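Local structure of SYE1 (Shewanella oneidensis, 4AWT) at residues L25-A30 / A42-Q47; E57-S62 / A81-V86; F321-I326 / A342-A347. The protein binds flavin mononucleotide and, as a member of the old yellow enzyme family, probably reduces carbon–carbon double bonds with NADH or NADPH as electron donor. The protein carries 1 engineered substitution. One frame throughout, in Å; residues are numbered along the deposited sequence.

Contact 1. Residues L25-A30 / A42-Q47; sequences LTRSRA and AIYYAQ. Engineered in segment 25-30: Leu25 (natural residue Met). With FMN (flavin mononucleotide), chain B; BOG (octyl beta-D-glucopyranoside), chain D.
Leu25 and Arg27 meet Tyr44 although the nearest CA atoms across the contact, those of Arg27 and Tyr44, are 10.3 Å apart; long side chains from the loop 25-30 and the helical segment 42-47 bridge the distance. Tyr44 reaches over because its CG stands opposite the backbone N (chi1 161°). Its OH takes a weak hydrogen bond from Arg27 NH1 at 3.2 Å, at the edge of the guanidinium and in its plane, which is turned 75° from the phenol ring. CG and CD of Arg27 lie against the same oxygen, and bends at chi2 and chi3 fold the chain back so that NH1 reaches it. NE and NH2 have backbone oxygens elsewhere, among them that of Gly356, so the arginine is gripped from several sides. A water lies at the ring edge, 2.7 Å from Tyr44 OH, and donates a hydrogen to Leu25 O over 2.7 Å. Leu25 is an engineered residue, replacing methionine; its CD1 comes within 4.1 Å of Tyr44 OH, while CD2 packs 3.6 Å from FMN C9. Next along, Thr26 OG1 donates to FMN O4 at 2.7 Å. Such a loop, following the first strand of a TIM barrel, belongs to the FMN site of the old yellow enzyme family.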
# COMPACT_ATOMS: atom_id res chain seq x y z
N LEU A 25 2.49 5.99 -1.29
CA LEU A 25 3.75 6.44 -1.86
C LEU A 25 4.73 6.70 -0.73
O LEU A 25 4.73 7.79 -0.13
CB LEU A 25 3.57 7.70 -2.72
CG LEU A 25 2.63 7.54 -3.91
CD1 LEU A 25 2.08 8.90 -4.31
CD2 LEU A 25 3.34 6.85 -5.08
N THR A 26 5.58 5.75 -0.43
CA THR A 26 6.68 5.92 0.53
C THR A 26 7.52 7.11 0.14
O THR A 26 8.06 7.16 -0.97
CB THR A 26 7.55 4.66 0.53
OG1 THR A 26 6.84 3.56 1.13
CG2 THR A 26 8.85 4.81 1.27
N ARG A 27 7.68 8.04 1.09
CA ARG A 27 8.52 9.22 0.89
C ARG A 27 9.69 9.27 1.87
O ARG A 27 10.58 10.13 1.72
CB ARG A 27 7.72 10.52 0.94
CG ARG A 27 6.50 10.53 0.04
CD ARG A 27 6.80 10.19 -1.43
NE ARG A 27 7.80 11.10 -2.00
CZ ARG A 27 7.55 12.34 -2.40
NH1 ARG A 27 6.32 12.79 -2.48
NH2 ARG A 27 8.56 13.12 -2.79
N SER A 28 9.70 8.42 2.88
CA SER A 28 10.82 8.34 3.80
C SER A 28 11.18 9.72 4.39
O SER A 28 12.35 10.10 4.41
CB SER A 28 12.00 7.62 3.19
OG SER A 28 11.67 6.26 2.99
N ARG A 29 10.16 10.40 4.89
CA ARG A 29 10.28 11.73 5.48
C ARG A 29 10.03 11.70 6.97
O ARG A 29 9.96 12.77 7.59
CB ARG A 29 9.32 12.73 4.81
CG ARG A 29 9.47 12.95 3.31
CD ARG A 29 10.85 13.42 2.99
NE ARG A 29 10.98 14.32 1.79
CZ ARG A 29 11.09 13.93 0.53
NH1 ARG A 29 10.88 12.68 0.18
NH2 ARG A 29 11.37 14.84 -0.39
N ALA A 30 9.83 10.55 7.62
CA ALA A 30 9.43 10.54 9.00
C ALA A 30 10.55 11.08 9.90
O ALA A 30 11.72 10.89 9.67
CB ALA A 30 9.07 9.12 9.43
N ALA A 42 1.96 16.20 6.82
CA ALA A 42 0.60 16.67 6.89
C ALA A 42 0.29 17.69 5.77
O ALA A 42 -0.74 17.61 5.13
CB ALA A 42 0.32 17.26 8.26
N ILE A 43 1.23 18.62 5.56
CA ILE A 43 1.05 19.58 4.46
C ILE A 43 0.98 18.85 3.13
O ILE A 43 0.12 19.13 2.30
CB ILE A 43 2.19 20.62 4.46
CG1 ILE A 43 2.26 21.40 5.76
CG2 ILE A 43 2.01 21.53 3.24
CD1 ILE A 43 3.43 22.36 5.83
N TYR A 44 1.92 17.94 2.91
CA TYR A 44 2.01 17.17 1.66
C TYR A 44 0.70 16.46 1.34
O TYR A 44 0.19 16.52 0.23
CB TYR A 44 3.14 16.20 1.82
CG TYR A 44 3.18 15.00 0.89
CD1 TYR A 44 3.53 15.12 -0.44
CD2 TYR A 44 2.86 13.75 1.39
CE1 TYR A 44 3.56 14.03 -1.26
CE2 TYR A 44 2.94 12.62 0.59
CZ TYR A 44 3.30 12.76 -0.74
OH TYR A 44 3.45 11.68 -1.57
N TYR A 45 0.14 15.73 2.34
CA TYR A 45 -1.09 15.03 2.09
C TYR A 45 -2.26 15.99 1.90
O TYR A 45 -3.10 15.81 1.02
CB TYR A 45 -1.38 14.03 3.19
CG TYR A 45 -0.56 12.77 3.16
CD1 TYR A 45 -0.81 11.81 2.17
CD2 TYR A 45 0.41 12.49 4.09
CE1 TYR A 45 -0.12 10.63 2.13
CE2 TYR A 45 1.12 11.30 4.06
CZ TYR A 45 0.86 10.35 3.09
OH TYR A 45 1.50 9.16 3.06
N ALA A 46 -2.31 17.06 2.71
CA ALA A 46 -3.41 18.02 2.58
C ALA A 46 -3.40 18.71 1.22
O ALA A 46 -4.46 19.01 0.69
CB ALA A 46 -3.35 19.02 3.70
N GLN A 47 -2.21 18.93 0.66
CA GLN A 47 -2.10 19.50 -0.68
C GLN A 47 -2.76 18.64 -1.74
O GLN A 47 -3.07 19.15 -2.81
CB GLN A 47 -0.64 19.68 -1.06
CG GLN A 47 0.08 20.84 -0.38
CD GLN A 47 1.53 20.94 -0.76
OE1 GLN A 47 2.16 22.05 -0.50
NE2 GLN A 47 2.12 20.01 -1.31
N1 FMN B . 2.99 1.05 -3.08
C2 FMN B . 2.54 0.64 -1.90
O2 FMN B . 1.62 -0.21 -1.80
N3 FMN B . 3.08 1.16 -0.73
C4 FMN B . 4.10 2.10 -0.72
O4 FMN B . 4.46 2.59 0.38
C4A FMN B . 4.63 2.43 -1.97
N5 FMN B . 5.72 3.30 -2.05
C5A FMN B . 5.95 3.93 -3.31
C6 FMN B . 6.83 4.98 -3.39
C7 FMN B . 7.06 5.66 -4.61
C7M FMN B . 7.95 6.88 -4.59
C8 FMN B . 6.44 5.21 -5.73
C8M FMN B . 6.61 5.90 -7.07
C9 FMN B . 5.54 4.12 -5.66
C9A FMN B . 5.28 3.47 -4.45
N10 FMN B . 4.34 2.43 -4.36
C10 FMN B . 3.98 1.95 -3.12
C1' FMN B . 3.61 2.01 -5.56
C2' FMN B . 2.50 2.99 -5.97
O2' FMN B . 1.43 2.96 -5.04
C3' FMN B . 1.90 2.66 -7.32
O3' FMN B . 1.19 1.43 -7.30
C4' FMN B . 2.90 2.65 -8.49
O4' FMN B . 3.77 3.76 -8.45
C5' FMN B . 2.21 2.51 -9.84
O5' FMN B . 1.35 3.63 -10.11
P FMN B . 1.88 4.83 -11.06
O1P FMN B . 2.99 5.52 -10.30
O2P FMN B . 2.37 4.20 -12.35
O3P FMN B . 0.65 5.69 -11.23
C1 BOG D . 10.62 1.21 -3.37
O1 BOG D . 11.47 1.98 -4.18
C2 BOG D . 9.88 2.04 -2.37
O2 BOG D . 10.75 2.63 -1.43
C3 BOG D . 8.87 1.21 -1.56
O3 BOG D . 8.04 2.05 -0.80
C4 BOG D . 7.96 0.48 -2.56
O4 BOG D . 7.09 -0.33 -1.85
C5 BOG D . 8.75 -0.31 -3.59
O5 BOG D . 9.60 0.61 -4.24
C6 BOG D . 7.85 -0.99 -4.59
O6 BOG D . 8.71 -1.75 -5.42
C1' BOG D . 12.57 1.29 -4.72
C2' BOG D . 13.59 2.16 -5.45
C3' BOG D . 12.98 3.14 -6.41
C4' BOG D . 13.83 3.81 -7.48
C5' BOG D . 13.76 5.32 -7.26
C6' BOG D . 15.11 5.86 -6.78
C7' BOG D . 15.01 7.37 -6.52
C8' BOG D . 16.44 7.91 -6.62
O HOH W 1 2.70 9.59 -0.05

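Contact 2. Residues E57-S62 / A81-V86; sequences EGTQIS and AGWRIV
The indole of Trp83 meets Thr59 at its edge: OG1 lies near the ring plane beside NE1, whereas the Glu57 carboxylate approaches the far corner of the ring obliquely, its plane 65° from that of the indole. The contact belongs to a beta-alpha-beta unit of the TIM barrel, in which strand 53-60 is followed by helix 77-92 and then strand 96-102, so the tryptophan spans from the outer helix to the barrel wall. Thr59 and Trp83 run past one another in opposite directions, and CB of Thr59 rests 3.9 Å from CZ2 of Trp83. The threonine hydroxyl is placed for this by a chi1 of -176°, which sets OG1 opposite the backbone N; OG1 also has a hydrogen-bond partner in Pro72 O, so the buried hydroxyl is held from two directions. At the other end of the indole, Trp83 CH2 is 4.1 Å from both CG and OE2 of Glu57. That carboxylate is fixed by Tyr45 OH and Arg27 N, one to each oxygen. Phe175 makes a T-shaped stack with Trp83, and Met41 of helix 39-46 also packs on it. Between the two segments a single hydrogen bond forms, from Trp83 NE1 to Thr59 OG1, 3.1 Å long with an N-H...O angle of 150°.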
# COMPACT_ATOMS: atom_id res chain seq x y z
N GLU A 57 1.24 6.30 2.49
CA GLU A 57 2.41 5.49 2.35
C GLU A 57 2.38 4.34 3.35
O GLU A 57 1.82 4.44 4.44
CB GLU A 57 3.67 6.33 2.55
CG GLU A 57 3.82 6.97 3.95
CD GLU A 57 4.60 8.26 3.82
OE1 GLU A 57 5.82 8.23 3.56
OE2 GLU A 57 3.98 9.34 3.98
N GLY A 58 3.08 3.26 3.01
CA GLY A 58 3.16 2.15 3.95
C GLY A 58 3.67 2.63 5.29
O GLY A 58 4.64 3.39 5.40
N THR A 59 3.03 2.13 6.35
CA THR A 59 3.40 2.50 7.71
C THR A 59 3.56 1.21 8.50
O THR A 59 2.66 0.38 8.63
CB THR A 59 2.39 3.51 8.28
OG1 THR A 59 2.82 3.94 9.57
CG2 THR A 59 0.97 3.07 8.40
N GLN A 60 4.78 1.00 8.99
CA GLN A 60 5.13 -0.30 9.58
C GLN A 60 4.39 -0.51 10.89
O GLN A 60 4.25 0.37 11.74
CB GLN A 60 6.63 -0.46 9.77
CG GLN A 60 7.31 0.56 10.67
CD GLN A 60 7.85 1.75 9.94
OE1 GLN A 60 7.47 2.02 8.78
NE2 GLN A 60 8.70 2.52 10.57
N ILE A 61 3.97 -1.77 11.09
CA ILE A 61 3.19 -2.18 12.23
C ILE A 61 4.01 -2.50 13.47
O ILE A 61 3.44 -2.71 14.53
CB ILE A 61 2.27 -3.37 11.87
CG1 ILE A 61 3.08 -4.63 11.58
CG2 ILE A 61 1.34 -3.01 10.74
CD1 ILE A 61 2.25 -5.87 11.31
N SER A 62 5.32 -2.56 13.33
CA SER A 62 6.20 -2.93 14.43
C SER A 62 7.62 -2.58 14.02
O SER A 62 7.89 -2.29 12.83
CB SER A 62 6.14 -4.42 14.70
OG SER A 62 6.80 -5.11 13.65
N ALA A 81 0.13 9.99 17.16
CA ALA A 81 -0.12 11.42 17.22
C ALA A 81 0.38 12.13 15.99
O ALA A 81 -0.25 13.09 15.52
CB ALA A 81 0.55 11.95 18.49
N GLY A 82 1.54 11.72 15.46
CA GLY A 82 2.01 12.32 14.22
C GLY A 82 1.05 12.08 13.09
O GLY A 82 0.72 12.97 12.28
N TRP A 83 0.52 10.86 13.01
CA TRP A 83 -0.50 10.58 12.02
C TRP A 83 -1.77 11.38 12.25
O TRP A 83 -2.42 11.75 11.28
CB TRP A 83 -0.77 9.09 11.90
CG TRP A 83 0.18 8.30 11.08
CD1 TRP A 83 0.85 7.16 11.46
CD2 TRP A 83 0.52 8.51 9.71
NE1 TRP A 83 1.57 6.66 10.43
CE2 TRP A 83 1.39 7.47 9.33
CE3 TRP A 83 0.17 9.46 8.75
CZ2 TRP A 83 1.92 7.37 8.04
CZ3 TRP A 83 0.69 9.36 7.48
CH2 TRP A 83 1.56 8.33 7.14
N ARG A 84 -2.13 11.64 13.50
CA ARG A 84 -3.32 12.43 13.77
C ARG A 84 -3.18 13.82 13.17
O ARG A 84 -4.17 14.38 12.69
CB ARG A 84 -3.52 12.54 15.30
CG ARG A 84 -4.74 13.41 15.68
CD ARG A 84 -6.05 12.79 15.25
NE ARG A 84 -7.25 13.51 15.62
CZ ARG A 84 -7.78 13.46 16.83
NH1 ARG A 84 -7.23 12.74 17.80
NH2 ARG A 84 -8.89 14.16 17.07
N ILE A 85 -2.00 14.41 13.19
CA ILE A 85 -1.92 15.74 12.57
C ILE A 85 -2.16 15.62 11.08
O ILE A 85 -2.81 16.48 10.49
CB ILE A 85 -0.58 16.38 12.93
CG1 ILE A 85 -0.41 16.57 14.44
CG2 ILE A 85 -0.42 17.71 12.19
CD1 ILE A 85 1.03 16.89 14.74
N VAL A 86 -1.65 14.56 10.44
CA VAL A 86 -1.93 14.32 9.02
C VAL A 86 -3.40 14.18 8.79
O VAL A 86 -3.96 14.80 7.86
CB VAL A 86 -1.15 13.11 8.52
CG1 VAL A 86 -1.57 12.77 7.09
CG2 VAL A 86 0.34 13.29 8.62

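Contact 3. Residues F321-I326 / A342-A347; sequences FGRPFI and AEHVPA. With FMN (flavin mononucleotide), chain B; BOG (octyl beta-D-glucopyranoside), chain D; SO4 (sulfate ion), chain C.
His344 and Arg323 have the most surface buried here, followed by Ile326, and the three meet at the phosphate-binding end of a TIM barrel, where the short helix 323-327 follows the eighth strand. The histidine comes from the loop 342-347. Its CE1 lies 3.7 Å from CG of Arg323, and its CB packs 3.7 Å from CG2 of Ile326, the two side chains running at a slant to each other. A chi1 of 75° puts the imidazole between the backbone N and carbonyl carbon of His344, directing the ring at the aliphatic part of the arginine. No hydrogen bond joins the segments, so this contact is van der Waals packing on the stem of a residue whose head is engaged elsewhere. The Arg323 chain bends at chi3 and offers its guanidinium edge to two anions: NE gives a hydrogen bond to FMN O1P at 2.9 Å, NH2 one to FMN O2P at 2.8 Å, and NH1 one to a sulfate, probably from the crystallisation liquor. Arg301 also binds that sulfate, so the two arginines share an anion. A leucine in place of Arg323 would probably leave O2P of the phosphate without this charged mate and O1P with one bond fewer. The main chain grips the phosphate too: Gly322 N donates to FMN O3P, and Arg323 N to FMN O1P at 2.8 Å, nearly straight at 171°.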
# COMPACT_ATOMS: atom_id res chain seq x y z
N PHE A 321 -3.29 7.11 -9.10
CA PHE A 321 -2.20 7.73 -9.87
C PHE A 321 -1.08 7.98 -8.89
O PHE A 321 -1.25 8.80 -7.97
CB PHE A 321 -2.64 9.05 -10.50
CG PHE A 321 -3.83 8.92 -11.42
CD1 PHE A 321 -5.11 8.91 -10.91
CD2 PHE A 321 -3.68 8.80 -12.78
CE1 PHE A 321 -6.21 8.81 -11.72
CE2 PHE A 321 -4.79 8.71 -13.60
CZ PHE A 321 -6.05 8.74 -13.06
N GLY A 322 0.03 7.26 -9.02
CA GLY A 322 1.11 7.35 -8.05
C GLY A 322 2.08 8.45 -8.39
O GLY A 322 2.03 9.55 -7.86
N ARG A 323 2.97 8.15 -9.34
CA ARG A 323 3.99 9.13 -9.76
C ARG A 323 3.37 10.46 -10.13
O ARG A 323 3.92 11.50 -9.71
CB ARG A 323 4.91 8.50 -10.80
CG ARG A 323 5.85 7.51 -10.12
CD ARG A 323 6.52 6.53 -11.05
NE ARG A 323 5.61 5.49 -11.47
CZ ARG A 323 6.00 4.41 -12.12
NH1 ARG A 323 7.29 4.26 -12.42
NH2 ARG A 323 5.11 3.45 -12.44
N PRO A 324 2.25 10.53 -10.86
CA PRO A 324 1.72 11.86 -11.17
C PRO A 324 1.29 12.65 -9.94
O PRO A 324 1.36 13.87 -9.95
CB PRO A 324 0.53 11.56 -12.08
CG PRO A 324 0.94 10.25 -12.78
CD PRO A 324 1.60 9.46 -11.66
N PHE A 325 0.82 11.97 -8.88
CA PHE A 325 0.45 12.71 -7.67
C PHE A 325 1.64 13.28 -6.92
O PHE A 325 1.50 14.23 -6.18
CB PHE A 325 -0.42 11.84 -6.74
CG PHE A 325 -1.83 12.33 -6.58
CD1 PHE A 325 -2.09 13.64 -6.25
CD2 PHE A 325 -2.89 11.46 -6.79
CE1 PHE A 325 -3.38 14.09 -6.08
CE2 PHE A 325 -4.20 11.91 -6.61
CZ PHE A 325 -4.43 13.23 -6.25
N ILE A 326 2.82 12.70 -7.09
CA ILE A 326 3.97 13.28 -6.41
C ILE A 326 4.20 14.70 -6.90
O ILE A 326 4.41 15.60 -6.10
CB ILE A 326 5.17 12.38 -6.65
CG1 ILE A 326 4.92 11.06 -5.92
CG2 ILE A 326 6.50 13.03 -6.27
CD1 ILE A 326 6.04 10.06 -6.22
N ALA A 342 3.21 18.18 -14.45
CA ALA A 342 4.60 18.22 -14.07
C ALA A 342 5.11 16.80 -13.90
O ALA A 342 4.34 15.88 -13.61
CB ALA A 342 4.78 19.00 -12.80
N GLU A 343 6.41 16.60 -14.03
CA GLU A 343 7.03 15.33 -13.74
C GLU A 343 7.86 15.41 -12.47
O GLU A 343 8.44 16.45 -12.13
CB GLU A 343 7.91 14.77 -14.87
CG GLU A 343 7.13 14.38 -16.13
CD GLU A 343 8.00 13.66 -17.15
OE1 GLU A 343 8.64 14.25 -18.02
OE2 GLU A 343 8.02 12.41 -17.03
N HIS A 344 7.90 14.28 -11.76
CA HIS A 344 8.60 14.22 -10.50
C HIS A 344 10.11 14.05 -10.69
O HIS A 344 10.58 13.53 -11.72
CB HIS A 344 8.08 13.07 -9.62
CG HIS A 344 8.52 11.71 -10.05
ND1 HIS A 344 7.89 10.98 -11.01
CD2 HIS A 344 9.60 10.98 -9.65
CE1 HIS A 344 8.56 9.85 -11.17
NE2 HIS A 344 9.61 9.81 -10.35
N VAL A 345 10.84 14.41 -9.64
CA VAL A 345 12.29 14.29 -9.56
C VAL A 345 12.66 13.02 -8.79
O VAL A 345 12.42 12.98 -7.56
CB VAL A 345 12.89 15.51 -8.90
CG1 VAL A 345 14.39 15.36 -8.79
CG2 VAL A 345 12.56 16.76 -9.74
N PRO A 346 13.18 11.99 -9.44
CA PRO A 346 13.52 10.77 -8.69
C PRO A 346 14.39 11.01 -7.51
O PRO A 346 14.23 10.34 -6.44
CB PRO A 346 14.18 9.89 -9.78
CG PRO A 346 13.48 10.33 -11.04
CD PRO A 346 13.31 11.81 -10.90
N ALA A 347 15.36 11.93 -7.60
CA ALA A 347 16.30 12.12 -6.51
C ALA A 347 15.69 12.62 -5.24
O ALA A 347 16.35 12.50 -4.18
CB ALA A 347 17.38 13.15 -6.95
N1 FMN B . 2.99 1.05 -3.08
C2 FMN B . 2.54 0.64 -1.90
O2 FMN B . 1.62 -0.21 -1.80
N3 FMN B . 3.08 1.16 -0.73
C4 FMN B . 4.10 2.10 -0.72
O4 FMN B . 4.46 2.59 0.38
C4A FMN B . 4.63 2.43 -1.97
N5 FMN B . 5.72 3.30 -2.05
C5A FMN B . 5.95 3.93 -3.31
C6 FMN B . 6.83 4.98 -3.39
C7 FMN B . 7.06 5.66 -4.61
C7M FMN B . 7.95 6.88 -4.59
C8 FMN B . 6.44 5.21 -5.73
C8M FMN B . 6.61 5.90 -7.07
C9 FMN B . 5.54 4.12 -5.66
C9A FMN B . 5.28 3.47 -4.45
N10 FMN B . 4.34 2.43 -4.36
C10 FMN B . 3.98 1.95 -3.12
C1' FMN B . 3.61 2.01 -5.56
C2' FMN B . 2.50 2.99 -5.97
O2' FMN B . 1.43 2.96 -5.04
C3' FMN B . 1.90 2.66 -7.32
O3' FMN B . 1.19 1.43 -7.30
C4' FMN B . 2.90 2.65 -8.49
O4' FMN B . 3.77 3.76 -8.45
C5' FMN B . 2.21 2.51 -9.84
O5' FMN B . 1.35 3.63 -10.11
P FMN B . 1.88 4.83 -11.06
O1P FMN B . 2.99 5.52 -10.30
O2P FMN B . 2.37 4.20 -12.35
O3P FMN B . 0.65 5.69 -11.23
C1 BOG D . 10.62 1.21 -3.37
O1 BOG D . 11.47 1.98 -4.18
C2 BOG D . 9.88 2.04 -2.37
O2 BOG D . 10.75 2.63 -1.43
C3 BOG D . 8.87 1.21 -1.56
O3 BOG D . 8.04 2.05 -0.80
C4 BOG D . 7.96 0.48 -2.56
O4 BOG D . 7.09 -0.33 -1.85
C5 BOG D . 8.75 -0.31 -3.59
O5 BOG D . 9.60 0.61 -4.24
C6 BOG D . 7.85 -0.99 -4.59
O6 BOG D . 8.71 -1.75 -5.42
C1' BOG D . 12.57 1.29 -4.72
C2' BOG D . 13.59 2.16 -5.45
C3' BOG D . 12.98 3.14 -6.41
C4' BOG D . 13.83 3.81 -7.48
C5' BOG D . 13.76 5.32 -7.26
C6' BOG D . 15.11 5.86 -6.78
C7' BOG D . 15.01 7.37 -6.52
C8' BOG D . 16.44 7.91 -6.62
S SO4 C . 9.26 7.02 -13.92
O1 SO4 C . 9.43 6.18 -12.65
O2 SO4 C . 9.29 6.15 -15.05
O3 SO4 C . 7.75 7.44 -13.99
O4 SO4 C . 9.94 8.28 -13.92

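Overall arrangement
The three contacts follow one another in series along the chain and illustrate how a TIM barrel assembles a cofactor site from distant parts of its sequence. Contacts 1 and 2 have centres about 10 Å apart and lie on consecutive elements, helix 39-46 and strand 53-60; they are joined through Glu57. Contact 3, at the eighth strand's end, is about 13 Å from contact 1 between centres and touches it where Leu25 packs on Gly322 and Ile326. Contacts 2 and 3 stay apart, about 22 Å between centres. In the closed barrel the first and eighth strands are neighbours. Contacts 1 and 2 reach the isoalloxazine ring of FMN, the latter through Gly58, and contact 3 chiefly the phosphate.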